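Local coordinates for carboxysome shell vertex protein CcmL (Gloeobacter violaceus, PDB 4JW0) that probably forms the vertices of the carboxysome shell as a homopentamer, bringing curvature to an otherwise flat layer of hexagonal shell proteins, at residues Ile3-Gly8 with Asp52-Phe57; Phe24-Leu29 with Pro38-Ala43. All coordinates share one frame; numbering follows the deposited sequence.

Both contacts belong to one antiparallel OB-fold sheet, in which the strands run 39-44, 24-30, 2-11, 54-59, 76-81 from one side to the other. Interaction 1 joins 2-11 to 54-59, interaction 2 joins 24-30 to 39-44, and their centres lie about 8 Å apart. Strands 2-11 and 24-30 are themselves neighbours, and Arg5 N meets Gln28 O at 2.7 Å, a probable hydrogen bond. Along the chain the order is 3-8, 24-29, 38-43, 52-57, so both strands of interaction 2 fall between the two halves of interaction 1. Both contacts also reach other subunits: Tyr40 OH is hydrogen-bonded to Ile3 N of a neighbouring subunit, so the same strands build the barrel and the pentamer.

Interaction 1: residues Ile3-Gly8 with Asp52-Phe57; sequences IGRVRG and DEWVLF
Arg7 sets CG beside its backbone N (chi1 -66°) and then bends twice, at chi2 and chi3, which brings its guanidinium back to the Asp52 carboxylate. In this antiparallel strand pair of the OB fold, Arg7 NH2 donates to Asp52 OD1 at 2.7 Å, reaching it on the syn side but 31° out of the carboxylate plane. Arg5, long and straight until its bend at chi3, brings NH1 within 3.5 Å of the same OD1; that salt bridge is one of charge alone, since the oxygen lies well out of the guanidinium plane. Arg7 NE lies over the centre of the Arg5 guanidinium, and Asp52 OD1 answers both charges. Arg5 NH2 is hydrogen-bonded to Gln28 OE1, and Asp88 of a neighbouring subunit pairs with Arg7 NH1.

Gly4 and Val55 form a hydrogen-bonded pair, exchanging two backbone bonds. Farther along, Val6 N donates to Glu53 O, and Asp52 N to Val6 O at 2.7 Å. On the Ile3, Trp54 and Leu56 face, Ile3 CG2 meets the indole at CE3, 3.7 Å away, while CG1 touches Leu56 CD2. The Phe57 ring turns its edge to the backbone of Gly4, with CE1 3.9 Å from Gly4 N.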
loop_
_atom_site.group_PDB
_atom_site.type_symbol
_atom_site.label_atom_id
_atom_site.label_comp_id
_atom_site.label_asym_id
_atom_site.label_seq_id
_atom_site.Cartn_x
_atom_site.Cartn_y
_atom_site.Cartn_z
ATOM N N ILE A 3 0.178 13.290 -7.841
ATOM C CA ILE A 3 0.442 14.720 -7.853
ATOM C C ILE A 3 -0.093 15.319 -6.562
ATOM O O ILE A 3 -1.196 14.999 -6.129
ATOM C CB ILE A 3 -0.222 15.403 -9.060
ATOM C CG1 ILE A 3 0.288 14.774 -10.359
ATOM C CG2 ILE A 3 0.047 16.915 -9.048
ATOM C CD1 ILE A 3 -0.544 15.095 -11.577
ATOM N N GLY A 4 0.711 16.163 -5.932
ATOM C CA GLY A 4 0.292 16.862 -4.738
ATOM C C GLY A 4 0.593 18.337 -4.852
ATOM O O GLY A 4 1.452 18.753 -5.630
ATOM N N ARG A 5 -0.126 19.130 -4.069
ATOM C CA ARG A 5 0.103 20.565 -3.998
ATOM C C ARG A 5 0.648 20.891 -2.610
ATOM O O ARG A 5 0.134 20.399 -1.604
ATOM C CB ARG A 5 -1.219 21.293 -4.279
ATOM C CG ARG A 5 -1.240 22.774 -3.975
ATOM C CD ARG A 5 -2.553 23.397 -4.459
ATOM N NE ARG A 5 -3.652 23.238 -3.501
ATOM C CZ ARG A 5 -4.371 24.242 -2.989
ATOM N NH1 ARG A 5 -4.127 25.504 -3.331
ATOM N NH2 ARG A 5 -5.349 23.985 -2.124
ATOM N N VAL A 6 1.714 21.684 -2.549
ATOM C CA VAL A 6 2.343 21.979 -1.271
ATOM C C VAL A 6 1.480 22.963 -0.494
ATOM O O VAL A 6 1.199 24.066 -0.977
ATOM C CB VAL A 6 3.753 22.575 -1.434
ATOM C CG1 VAL A 6 4.350 22.880 -0.076
ATOM C CG2 VAL A 6 4.658 21.630 -2.215
ATOM N N ARG A 7 1.065 22.567 0.707
ATOM C CA ARG A 7 0.195 23.407 1.533
ATOM C C ARG A 7 0.886 23.956 2.775
ATOM O O ARG A 7 0.430 24.939 3.347
ATOM C CB ARG A 7 -1.054 22.633 1.958
ATOM C CG ARG A 7 -1.982 22.270 0.809
ATOM C CD ARG A 7 -2.955 23.388 0.466
ATOM N NE ARG A 7 -2.293 24.604 -0.010
ATOM C CZ ARG A 7 -2.474 25.823 0.502
ATOM N NH1 ARG A 7 -3.298 26.023 1.525
ATOM N NH2 ARG A 7 -1.820 26.856 -0.013
ATOM N N GLY A 8 1.977 23.333 3.201
ATOM C CA GLY A 8 2.661 23.786 4.396
ATOM C C GLY A 8 3.727 22.830 4.877
ATOM O O GLY A 8 4.186 21.974 4.128
ATOM N N ASP A 52 2.143 26.015 -2.667
ATOM C CA ASP A 52 1.282 25.974 -3.855
ATOM C C ASP A 52 1.913 25.348 -5.103
ATOM O O ASP A 52 1.246 25.181 -6.125
ATOM C CB ASP A 52 0.723 27.364 -4.181
ATOM C CG ASP A 52 -0.359 27.802 -3.203
ATOM O OD1 ASP A 52 -1.014 26.923 -2.606
ATOM O OD2 ASP A 52 -0.556 29.024 -3.033
ATOM N N GLU A 53 3.183 24.973 -5.026
ATOM C CA GLU A 53 3.802 24.270 -6.140
ATOM C C GLU A 53 3.227 22.865 -6.268
ATOM O O GLU A 53 2.848 22.252 -5.273
ATOM C CB GLU A 53 5.317 24.214 -5.957
ATOM C CG GLU A 53 5.998 25.562 -6.130
ATOM C CD GLU A 53 7.500 25.444 -6.296
ATOM O OE1 GLU A 53 8.178 25.014 -5.348
ATOM O OE2 GLU A 53 8.006 25.788 -7.381
ATOM N N TRP A 54 3.136 22.371 -7.498
ATOM C CA TRP A 54 2.723 20.998 -7.735
ATOM C C TRP A 54 3.953 20.115 -7.710
ATOM O O TRP A 54 4.980 20.463 -8.287
ATOM C CB TRP A 54 2.023 20.850 -9.085
ATOM C CG TRP A 54 0.588 21.277 -9.096
ATOM C CD1 TRP A 54 -0.013 22.165 -8.257
ATOM C CD2 TRP A 54 -0.428 20.824 -9.997
ATOM N NE1 TRP A 54 -1.345 22.295 -8.584
ATOM C CE2 TRP A 54 -1.622 21.484 -9.651
ATOM C CE3 TRP A 54 -0.443 19.927 -11.067
ATOM C CZ2 TRP A 54 -2.815 21.274 -10.332
ATOM C CZ3 TRP A 54 -1.629 19.722 -11.744
ATOM C CH2 TRP A 54 -2.799 20.392 -11.374
ATOM N N VAL A 55 3.852 18.972 -7.043
ATOM C CA VAL A 55 4.957 18.031 -7.008
ATOM C C VAL A 55 4.495 16.628 -7.369
ATOM O O VAL A 55 3.316 16.285 -7.228
ATOM C CB VAL A 55 5.617 17.982 -5.611
ATOM C CG1 VAL A 55 6.130 19.348 -5.216
ATOM C CG2 VAL A 55 4.633 17.450 -4.572
ATOM N N LEU A 56 5.433 15.820 -7.849
ATOM C CA LEU A 56 5.239 14.382 -7.908
ATOM C C LEU A 56 5.804 13.805 -6.627
ATOM O O LEU A 56 6.878 14.225 -6.176
ATOM C CB LEU A 56 5.984 13.767 -9.087
ATOM C CG LEU A 56 5.409 13.924 -10.490
ATOM C CD1 LEU A 56 6.396 13.313 -11.486
ATOM C CD2 LEU A 56 4.035 13.276 -10.620
ATOM N N PHE A 57 5.096 12.853 -6.032
ATOM C CA PHE A 57 5.619 12.186 -4.853
ATOM C C PHE A 57 5.362 10.693 -4.909
ATOM O O PHE A 57 4.406 10.231 -5.540
ATOM C CB PHE A 57 5.074 12.804 -3.557
ATOM C CG PHE A 57 3.623 12.508 -3.286
ATOM C CD1 PHE A 57 2.626 13.279 -3.864
ATOM C CD2 PHE A 57 3.259 11.484 -2.420
ATOM C CE1 PHE A 57 1.288 13.023 -3.607
ATOM C CE2 PHE A 57 1.920 11.221 -2.158
ATOM C CZ PHE A 57 0.935 11.991 -2.754
#

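Interaction 2: residues Phe24-Leu29 with Pro38-Ala43; sequences FLLLQL and PQYEVA
Leu25 with Ala43 and Leu27 with Glu41 are the hydrogen-bonded pairs of this antiparallel strand pairing in the OB-fold sheet, and each exchanges two backbone bonds. Leu25 N to Ala43 O is the straightest, 2.8 Å with 175° at the hydrogen. A fifth bond, Leu29 N to Gln39 O at 3.0 Å, comes in tilted 34° from the carbonyl plane. Between them, CA-H...O contacts run from Val42 CA to Leu25 O and from Tyr40 CA to Leu27 O.

Apolar contacts divide between the two faces. On the Leu26, Tyr40 and Val42 face, Leu26 carries CG anti to the backbone N (chi1 172°), beside the carbonyl carbon, and its CD1 reaches Tyr40 CD2 at 3.5 Å. On the Leu25, Leu27, Glu41 and Ala43 face, Leu27 CD1 touches Ala43 CB, 3.7 Å away. At the two ends of the pairing, Phe24 CB lies 3.7 Å from Val42 CG1, and Leu29 crosses Gln39 at about a right angle, its CG 4.1 Å from Gln39 CB, while CD2 leans over the backbone at Tyr40 CA. An alanine in place of Leu29 would take away CG and CD2 and would probably leave a gap beside Gln39 CB and over Tyr40 CA.

Polar ends leave the pair: Glu41 OE1 forms a salt bridge with Arg59, and OE2 accepts from Met1 N of a neighbouring subunit. Tyr40 OH bonds to Ile30 O of that subunit, while Tyr40 CB stays 3.2 Å from Leu27 O.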
loop_
_atom_site.group_PDB
_atom_site.type_symbol
_atom_site.label_atom_id
_atom_site.label_comp_id
_atom_site.label_asym_id
_atom_site.label_seq_id
_atom_site.Cartn_x
_atom_site.Cartn_y
_atom_site.Cartn_z
ATOM N N PHE A 24 9.641 18.183 6.387
ATOM C CA PHE A 24 8.355 17.535 6.153
ATOM C C PHE A 24 7.387 18.509 5.508
ATOM O O PHE A 24 7.067 19.544 6.092
ATOM C CB PHE A 24 7.751 17.038 7.470
ATOM C CG PHE A 24 8.621 16.066 8.221
ATOM C CD1 PHE A 24 8.916 14.817 7.692
ATOM C CD2 PHE A 24 9.120 16.391 9.472
ATOM C CE1 PHE A 24 9.701 13.921 8.390
ATOM C CE2 PHE A 24 9.906 15.494 10.174
ATOM C CZ PHE A 24 10.200 14.263 9.631
ATOM N N LEU A 25 6.911 18.179 4.311
ATOM C CA LEU A 25 5.918 19.009 3.639
ATOM C C LEU A 25 4.541 18.374 3.696
ATOM O O LEU A 25 4.387 17.190 3.433
ATOM C CB LEU A 25 6.283 19.229 2.168
ATOM C CG LEU A 25 7.458 20.141 1.841
ATOM C CD1 LEU A 25 7.567 20.298 0.332
ATOM C CD2 LEU A 25 7.314 21.489 2.519
ATOM N N LEU A 26 3.543 19.181 4.030
ATOM C CA LEU A 26 2.158 18.766 3.932
ATOM C C LEU A 26 1.691 18.940 2.492
ATOM O O LEU A 26 1.674 20.051 1.964
ATOM C CB LEU A 26 1.291 19.600 4.873
ATOM C CG LEU A 26 -0.216 19.402 4.751
ATOM C CD1 LEU A 26 -0.596 18.023 5.252
ATOM C CD2 LEU A 26 -0.952 20.486 5.515
ATOM N N LEU A 27 1.322 17.832 1.861
ATOM C CA LEU A 27 0.877 17.833 0.475
ATOM C C LEU A 27 -0.605 17.528 0.393
ATOM O O LEU A 27 -1.089 16.585 1.021
ATOM C CB LEU A 27 1.626 16.770 -0.338
ATOM C CG LEU A 27 3.155 16.777 -0.344
ATOM C CD1 LEU A 27 3.660 15.671 -1.250
ATOM C CD2 LEU A 27 3.692 18.126 -0.795
ATOM N N GLN A 28 -1.325 18.315 -0.399
ATOM C CA GLN A 28 -2.713 18.009 -0.708
ATOM C C GLN A 28 -2.798 17.286 -2.043
ATOM O O GLN A 28 -2.232 17.737 -3.035
ATOM C CB GLN A 28 -3.550 19.287 -0.764
ATOM C CG GLN A 28 -4.991 19.040 -1.147
ATOM C CD GLN A 28 -5.840 20.299 -1.073
ATOM O OE1 GLN A 28 -5.335 21.413 -1.202
ATOM N NE2 GLN A 28 -7.132 20.122 -0.863
ATOM N N LEU A 29 -3.508 16.165 -2.070
ATOM C CA LEU A 29 -3.645 15.404 -3.303
ATOM C C LEU A 29 -4.407 16.198 -4.352
ATOM O O LEU A 29 -5.351 16.939 -4.043
ATOM C CB LEU A 29 -4.349 14.071 -3.053
ATOM C CG LEU A 29 -3.489 12.892 -2.579
ATOM C CD1 LEU A 29 -2.646 12.363 -3.723
ATOM C CD2 LEU A 29 -2.612 13.287 -1.402
ATOM N N PRO A 38 -9.692 16.211 -0.737
ATOM C CA PRO A 38 -9.580 16.317 0.721
ATOM C C PRO A 38 -8.394 15.533 1.305
ATOM O O PRO A 38 -7.976 15.800 2.433
ATOM C CB PRO A 38 -10.924 15.777 1.230
ATOM C CG PRO A 38 -11.572 15.106 0.082
ATOM C CD PRO A 38 -10.988 15.658 -1.172
ATOM N N GLN A 39 -7.847 14.605 0.534
ATOM C CA GLN A 39 -6.737 13.771 0.995
ATOM C C GLN A 39 -5.395 14.510 1.065
ATOM O O GLN A 39 -5.131 15.418 0.286
ATOM C CB GLN A 39 -6.595 12.558 0.076
ATOM C CG GLN A 39 -7.691 11.514 0.242
ATOM C CD GLN A 39 -9.046 11.978 -0.269
ATOM O OE1 GLN A 39 -9.141 12.658 -1.291
ATOM N NE2 GLN A 39 -10.107 11.605 0.444
ATOM N N TYR A 40 -4.542 14.094 1.996
ATOM C CA TYR A 40 -3.210 14.679 2.141
ATOM C C TYR A 40 -2.155 13.598 2.423
ATOM O O TYR A 40 -2.473 12.461 2.786
ATOM C CB TYR A 40 -3.201 15.699 3.283
ATOM C CG TYR A 40 -3.151 15.042 4.641
ATOM C CD1 TYR A 40 -4.320 14.660 5.292
ATOM C CD2 TYR A 40 -1.938 14.778 5.259
ATOM C CE1 TYR A 40 -4.280 14.042 6.525
ATOM C CE2 TYR A 40 -1.887 14.161 6.498
ATOM C CZ TYR A 40 -3.065 13.792 7.123
ATOM O OH TYR A 40 -3.026 13.170 8.349
ATOM N N GLU A 41 -0.897 13.976 2.250
ATOM C CA GLU A 41 0.234 13.143 2.634
ATOM C C GLU A 41 1.321 14.074 3.130
ATOM O O GLU A 41 1.478 15.179 2.602
ATOM C CB GLU A 41 0.754 12.338 1.435
ATOM C CG GLU A 41 1.825 11.294 1.788
ATOM C CD GLU A 41 1.234 9.989 2.329
ATOM O OE1 GLU A 41 0.060 9.691 2.032
ATOM O OE2 GLU A 41 1.942 9.252 3.051
ATOM N N VAL A 42 2.054 13.656 4.156
ATOM C CA VAL A 42 3.237 14.396 4.583
ATOM C C VAL A 42 4.459 13.699 3.997
ATOM O O VAL A 42 4.667 12.504 4.206
ATOM C CB VAL A 42 3.350 14.489 6.116
ATOM C CG1 VAL A 42 4.586 15.273 6.506
ATOM C CG2 VAL A 42 2.104 15.142 6.702
ATOM N N ALA A 43 5.254 14.448 3.244
ATOM C CA ALA A 43 6.366 13.875 2.509
ATOM C C ALA A 43 7.688 14.544 2.856
ATOM O O ALA A 43 7.744 15.742 3.138
ATOM C CB ALA A 43 6.103 13.974 1.012
#